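Class B carbapenemase GOB-18 (PDB 5K0W) probably hydrolyses beta-lactam antibiotics, carbapenems among them, as a dizinc class B3 metallo-beta-lactamase. Local coordinates at residues A198-V203 with N273-S278; S243-H248 with Q260-K265. All coordinates share one frame; numbering follows the deposited sequence.

Contact 1 of 2, residues A198-V203 with N273-S278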
loop_
_atom_site.group_PDB
_atom_site.type_symbol
_atom_site.label_atom_id
_atom_site.label_comp_id
_atom_site.label_asym_id
_atom_site.label_seq_id
_atom_site.Cartn_x
_atom_site.Cartn_y
_atom_site.Cartn_z
ATOM N N ALA A 198 2.025 -4.550 -5.090
ATOM C CA ALA A 198 2.179 -5.576 -4.076
ATOM C C ALA A 198 2.375 -5.122 -2.637
ATOM O O ALA A 198 3.053 -4.138 -2.380
ATOM C CB ALA A 198 3.306 -6.513 -4.474
ATOM N N ASN A 199 1.820 -5.880 -1.691
ATOM C CA ASN A 199 2.094 -5.671 -0.284
ATOM C C ASN A 199 2.872 -6.929 0.124
ATOM O O ASN A 199 2.288 -7.988 0.353
ATOM C CB ASN A 199 0.841 -5.453 0.562
ATOM C CG ASN A 199 1.208 -4.949 1.937
ATOM O OD1 ASN A 199 1.535 -3.777 2.136
ATOM N ND2 ASN A 199 1.332 -5.856 2.875
ATOM N N MET A 200 4.208 -6.811 0.116
ATOM C CA MET A 200 5.159 -7.875 0.424
ATOM C C MET A 200 4.891 -8.529 1.785
ATOM O O MET A 200 4.709 -7.823 2.779
ATOM C CB MET A 200 6.625 -7.411 0.273
ATOM C CG MET A 200 6.981 -6.892 -1.130
ATOM S SD MET A 200 6.512 -7.993 -2.507
ATOM C CE MET A 200 7.830 -9.288 -2.406
ATOM N N PRO A 201 4.772 -9.875 1.819
ATOM C CA PRO A 201 4.399 -10.541 3.069
ATOM C C PRO A 201 5.512 -10.738 4.105
ATOM O O PRO A 201 5.965 -11.856 4.350
ATOM C CB PRO A 201 3.744 -11.836 2.581
ATOM C CG PRO A 201 4.433 -12.131 1.289
ATOM C CD PRO A 201 4.907 -10.844 0.705
ATOM N N SER A 202 5.934 -9.641 4.738
ATOM C CA SER A 202 6.934 -9.651 5.818
ATOM C C SER A 202 6.286 -9.926 7.194
ATOM O O SER A 202 5.077 -9.728 7.357
ATOM C CB SER A 202 7.735 -8.351 5.827
ATOM O OG SER A 202 6.910 -7.217 5.624
ATOM N N VAL A 203 7.089 -10.409 8.165
ATOM C CA VAL A 203 6.637 -10.730 9.534
ATOM C C VAL A 203 7.105 -9.648 10.519
ATOM O O VAL A 203 8.308 -9.462 10.684
ATOM C CB VAL A 203 7.004 -12.183 9.990
ATOM C CG1 VAL A 203 6.539 -12.461 11.425
ATOM C CG2 VAL A 203 6.420 -13.217 9.040
ATOM N N ASN A 273 10.285 -15.405 -2.369
ATOM C CA ASN A 273 10.867 -16.657 -1.889
ATOM C C ASN A 273 11.713 -16.421 -0.629
ATOM O O ASN A 273 11.711 -17.267 0.261
ATOM C CB ASN A 273 11.674 -17.339 -3.017
ATOM C CG ASN A 273 12.447 -18.570 -2.614
ATOM O OD1 ASN A 273 13.681 -18.607 -2.692
ATOM N ND2 ASN A 273 11.744 -19.596 -2.157
ATOM N N ASP A 274 12.401 -15.260 -0.538
ATOM C CA ASP A 274 13.195 -14.916 0.641
ATOM C C ASP A 274 12.297 -14.659 1.835
ATOM O O ASP A 274 12.675 -14.981 2.959
ATOM C CB ASP A 274 14.134 -13.735 0.374
ATOM C CG ASP A 274 15.268 -14.056 -0.584
ATOM O OD1 ASP A 274 15.823 -15.182 -0.499
ATOM O OD2 ASP A 274 15.606 -13.181 -1.418
ATOM N N LEU A 275 11.084 -14.137 1.582
ATOM C CA LEU A 275 10.079 -13.881 2.600
ATOM C C LEU A 275 9.430 -15.205 3.071
ATOM O O LEU A 275 9.130 -15.345 4.266
ATOM C CB LEU A 275 9.054 -12.858 2.100
ATOM C CG LEU A 275 9.536 -11.399 2.069
ATOM C CD1 LEU A 275 8.670 -10.544 1.180
ATOM C CD2 LEU A 275 9.575 -10.793 3.446
ATOM N N GLU A 276 9.263 -16.189 2.159
ATOM C CA GLU A 276 8.707 -17.512 2.486
ATOM C C GLU A 276 9.743 -18.313 3.257
ATOM O O GLU A 276 9.381 -18.944 4.253
ATOM C CB GLU A 276 8.266 -18.247 1.230
ATOM C CG GLU A 276 7.328 -19.414 1.476
ATOM C CD GLU A 276 7.189 -20.303 0.260
ATOM O OE1 GLU A 276 6.380 -19.963 -0.632
ATOM O OE2 GLU A 276 7.955 -21.288 0.155
ATOM N N LYS A 277 11.041 -18.239 2.841
ATOM C CA LYS A 277 12.186 -18.899 3.504
ATOM C C LYS A 277 12.258 -18.495 4.974
ATOM O O LYS A 277 12.362 -19.366 5.835
ATOM C CB LYS A 277 13.515 -18.566 2.789
ATOM C CG LYS A 277 13.975 -19.637 1.822
ATOM C CD LYS A 277 15.008 -19.107 0.824
ATOM C CE LYS A 277 15.702 -20.263 0.144
ATOM N NZ LYS A 277 16.366 -19.856 -1.124
ATOM N N SER A 278 12.154 -17.185 5.267
ATOM C CA SER A 278 12.177 -16.724 6.659
ATOM C C SER A 278 10.856 -17.030 7.377
ATOM O O SER A 278 10.884 -17.342 8.567
ATOM C CB SER A 278 12.622 -15.269 6.797
ATOM O OG SER A 278 11.782 -14.393 6.078
#
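Leu-275 meets Met-200, Pro-201 and Ser-202 with the two methyls of its fork, and apolar packing accounts for the whole contact. One branch, CD1, lies 3.8 Å from Met-200 CB and equally 3.8 Å from Pro-201 CD, with both side chains crossing the leucine at about a right angle. Met-200, bent at chi2 and chi3, also brings its terminal CE to 3.9 Å from Leu-275 CD1. The other branch, CD2, rests on Ser-202, nearest its CA at 3.7 Å, with CB close by. With CG anti to its own carbonyl carbon (chi1 -75°), Leu-275 carries this fork out toward residues 198-203. Of the 171 Å² buried in all, 100 Å² belong to it.

Polar bonds act beside the packing. Pro-201 centres an inverse gamma turn, closed by Ser-202 N to Met-200 O at 2.9 Å. Ser-202 OG makes a weak hydrogen bond to ND1 of His-175, a zinc ligand, so the loop also borders the metal site.

In the alpha-beta/beta-alpha sandwich of the metallo-beta-lactamase family, the loop after strand 192-198 here lies against helix 265-284. Phe-226 of helix 218-230 touches both Pro-201 and Leu-275, while Trp-237 and Ala-239 of strand 236-239 adjoin Met-200.

Contact 2 of 2, residues S243-H248 with Q260-K265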
loop_
_atom_site.group_PDB
_atom_site.type_symbol
_atom_site.label_atom_id
_atom_site.label_comp_id
_atom_site.label_asym_id
_atom_site.label_seq_id
_atom_site.Cartn_x
_atom_site.Cartn_y
_atom_site.Cartn_z
ATOM N N SER A 243 12.136 0.801 -1.119
ATOM C CA SER A 243 13.252 -0.130 -0.952
ATOM C C SER A 243 12.951 -1.561 -1.434
ATOM O O SER A 243 13.879 -2.262 -1.849
ATOM C CB SER A 243 13.686 -0.156 0.504
ATOM O OG SER A 243 12.585 -0.498 1.327
ATOM N N GLN A 244 11.666 -1.995 -1.354
ATOM C CA GLN A 244 11.208 -3.343 -1.717
ATOM C C GLN A 244 11.306 -3.640 -3.199
ATOM O O GLN A 244 11.588 -4.784 -3.578
ATOM C CB GLN A 244 9.802 -3.597 -1.200
ATOM C CG GLN A 244 9.758 -3.669 0.328
ATOM C CD GLN A 244 8.357 -3.692 0.872
ATOM O OE1 GLN A 244 7.458 -2.990 0.399
ATOM N NE2 GLN A 244 8.141 -4.479 1.897
ATOM N N PHE A 245 11.085 -2.614 -4.037
ATOM C CA PHE A 245 11.220 -2.757 -5.477
ATOM C C PHE A 245 12.457 -2.039 -5.992
ATOM O O PHE A 245 12.599 -1.854 -7.202
ATOM C CB PHE A 245 9.933 -2.398 -6.232
ATOM C CG PHE A 245 9.382 -1.000 -6.072
ATOM C CD1 PHE A 245 8.693 -0.634 -4.922
ATOM C CD2 PHE A 245 9.453 -0.085 -7.115
ATOM C CE1 PHE A 245 8.142 0.643 -4.792
ATOM C CE2 PHE A 245 8.880 1.182 -6.996
ATOM C CZ PHE A 245 8.231 1.540 -5.833
ATOM N N ASP A 246 13.388 -1.702 -5.063
ATOM C CA ASP A 246 14.693 -1.068 -5.299
ATOM C C ASP A 246 14.594 0.155 -6.207
ATOM O O ASP A 246 15.305 0.242 -7.207
ATOM C CB ASP A 246 15.704 -2.085 -5.856
ATOM C CG ASP A 246 15.759 -3.405 -5.115
ATOM O OD1 ASP A 246 16.192 -3.407 -3.936
ATOM O OD2 ASP A 246 15.413 -4.444 -5.729
ATOM N N LEU A 247 13.683 1.084 -5.867
ATOM C CA LEU A 247 13.417 2.291 -6.644
ATOM C C LEU A 247 14.645 3.161 -6.820
ATOM O O LEU A 247 14.915 3.601 -7.936
ATOM C CB LEU A 247 12.268 3.095 -6.000
ATOM C CG LEU A 247 11.930 4.459 -6.614
ATOM C CD1 LEU A 247 11.354 4.305 -8.005
ATOM C CD2 LEU A 247 10.992 5.234 -5.729
ATOM N N HIS A 248 15.389 3.397 -5.720
ATOM C CA HIS A 248 16.574 4.269 -5.697
ATOM C C HIS A 248 17.839 3.676 -6.291
ATOM O O HIS A 248 18.786 4.419 -6.546
ATOM C CB HIS A 248 16.778 4.903 -4.315
ATOM C CG HIS A 248 15.507 5.441 -3.732
ATOM N ND1 HIS A 248 14.834 6.504 -4.308
ATOM C CD2 HIS A 248 14.791 4.991 -2.678
ATOM C CE1 HIS A 248 13.755 6.682 -3.569
ATOM N NE2 HIS A 248 13.687 5.798 -2.579
ATOM N N GLN A 260 10.221 -0.145 -18.084
ATOM C CA GLN A 260 11.076 -1.360 -18.082
ATOM C C GLN A 260 11.911 -1.532 -16.832
ATOM O O GLN A 260 12.433 -2.621 -16.601
ATOM C CB GLN A 260 11.971 -1.434 -19.327
ATOM C CG GLN A 260 11.209 -1.728 -20.614
ATOM C CD GLN A 260 10.935 -0.492 -21.423
ATOM O OE1 GLN A 260 10.805 0.632 -20.900
ATOM N NE2 GLN A 260 10.827 -0.675 -22.729
ATOM N N LEU A 261 12.037 -0.463 -16.023
ATOM C CA LEU A 261 12.735 -0.506 -14.743
ATOM C C LEU A 261 11.928 -1.375 -13.776
ATOM O O LEU A 261 12.508 -2.047 -12.928
ATOM C CB LEU A 261 12.866 0.903 -14.134
ATOM C CG LEU A 261 13.773 1.898 -14.836
ATOM C CD1 LEU A 261 13.471 3.299 -14.378
ATOM C CD2 LEU A 261 15.258 1.554 -14.619
ATOM N N PHE A 262 10.590 -1.366 -13.928
ATOM C CA PHE A 262 9.660 -2.075 -13.061
ATOM C C PHE A 262 9.118 -3.382 -13.647
ATOM O O PHE A 262 8.100 -3.911 -13.188
ATOM C CB PHE A 262 8.565 -1.107 -12.560
ATOM C CG PHE A 262 9.150 0.220 -12.141
ATOM C CD1 PHE A 262 9.938 0.322 -10.995
ATOM C CD2 PHE A 262 8.994 1.349 -12.938
ATOM C CE1 PHE A 262 10.533 1.536 -10.636
ATOM C CE2 PHE A 262 9.575 2.568 -12.572
ATOM C CZ PHE A 262 10.333 2.653 -11.420
ATOM N N MET A 263 9.861 -3.937 -14.613
ATOM C CA MET A 263 9.537 -5.186 -15.303
ATOM C C MET A 263 10.507 -6.290 -14.895
ATOM O O MET A 263 10.687 -7.263 -15.629
ATOM C CB MET A 263 9.572 -4.970 -16.813
ATOM C CG MET A 263 8.489 -4.064 -17.292
ATOM S SD MET A 263 8.462 -3.981 -19.081
ATOM C CE MET A 263 6.948 -3.148 -19.305
ATOM N N ASP A 264 11.124 -6.147 -13.714
ATOM C CA ASP A 264 12.070 -7.120 -13.207
ATOM C C ASP A 264 11.302 -8.171 -12.412
ATOM O O ASP A 264 11.370 -8.221 -11.173
ATOM C CB ASP A 264 13.203 -6.436 -12.406
ATOM C CG ASP A 264 12.770 -5.562 -11.230
ATOM O OD1 ASP A 264 11.653 -4.994 -11.287
ATOM O OD2 ASP A 264 13.569 -5.418 -10.267
ATOM N N LYS A 265 10.519 -8.986 -13.149
ATOM C CA LYS A 265 9.686 -10.066 -12.608
ATOM C C LYS A 265 10.470 -11.027 -11.720
ATOM O O LYS A 265 9.986 -11.369 -10.649
ATOM C CB LYS A 265 8.973 -10.833 -13.729
ATOM C CG LYS A 265 7.892 -10.055 -14.442
ATOM C CD LYS A 265 6.843 -11.000 -15.012
ATOM C CE LYS A 265 6.701 -10.845 -16.503
ATOM N NZ LYS A 265 5.487 -11.540 -17.011
#
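Phe-262 meets both Phe-245 and Leu-247, and these three buried side chains make the contact, which buries 139 Å² in all. Residues 260-265 link helix 247-250 to helix 265-284, and backbone bonds of Phe-262 with Trp-237 hold them to strand 236-239. Leu-261 comes first. Leu-261 CA lies 8.6 Å from Leu-247 CA, yet its side chain serves its own segment: CB sits over the centre of the Phe-262 ring, 3.9 Å above the plane, and so backs one face.

Phe-262 follows, with CG anti to its carbonyl carbon (chi1 -43°), a torsion that brings the ring nearer to residues 243-248 than the start of its side chain would suggest. Its CD1 approaches CD2 of Phe-245 at 3.9 Å. Phe-262 CD1 lies at the edge of the Phe-245 ring, near its plane, whereas Phe-245 CD2 comes to the Phe-262 ring obliquely; the two ring planes are steeply inclined, about 66° apart. Farther round, Phe-262 CE1 is 3.9 Å from Leu-247 CD1, a methyl placed at the ring edge and close to its plane. Ile-40 of strand 38-41 also packs on Phe-262.

Asp-264, the centre of an inverse gamma turn, points toward residues 243-248. Its OD1 forms a salt bridge with Lys-250, whose NZ also donates a hydrogen bond to Phe-245 O, so one lysine ties both segments together.

Direct contact is therefore wholly apolar, with the polar tie supplied by a third party. Asp-264 OD2 lies 5.0 Å from Asp-246 OD2, a like-charge proximity that the lysine probably eases.

Contact 2 is the more buried, its three touching residues all enclosed, whereas contact 1 is partly buried, with Ser-202 and Leu-275 partly exposed. Both are apolar where their segments meet, but aliphatic groups do the work in contact 1 and aromatic rings dominate contact 2. Helix 265-284 relates the two: contact 1 uses its middle, contact 2 the turn leading into it. Strand 236-239 is shared as well, its Trp-237 serving both. The contacts join directly where Met-200 CB packs 3.7 Å from Gln-244 NE2. Contact 1 reaches a zinc ligand through a weak bond of Ser-202, whereas in contact 2 the Phe-245 side chain stays about 6 Å from that of His-241 and about 11 Å from a zinc ion.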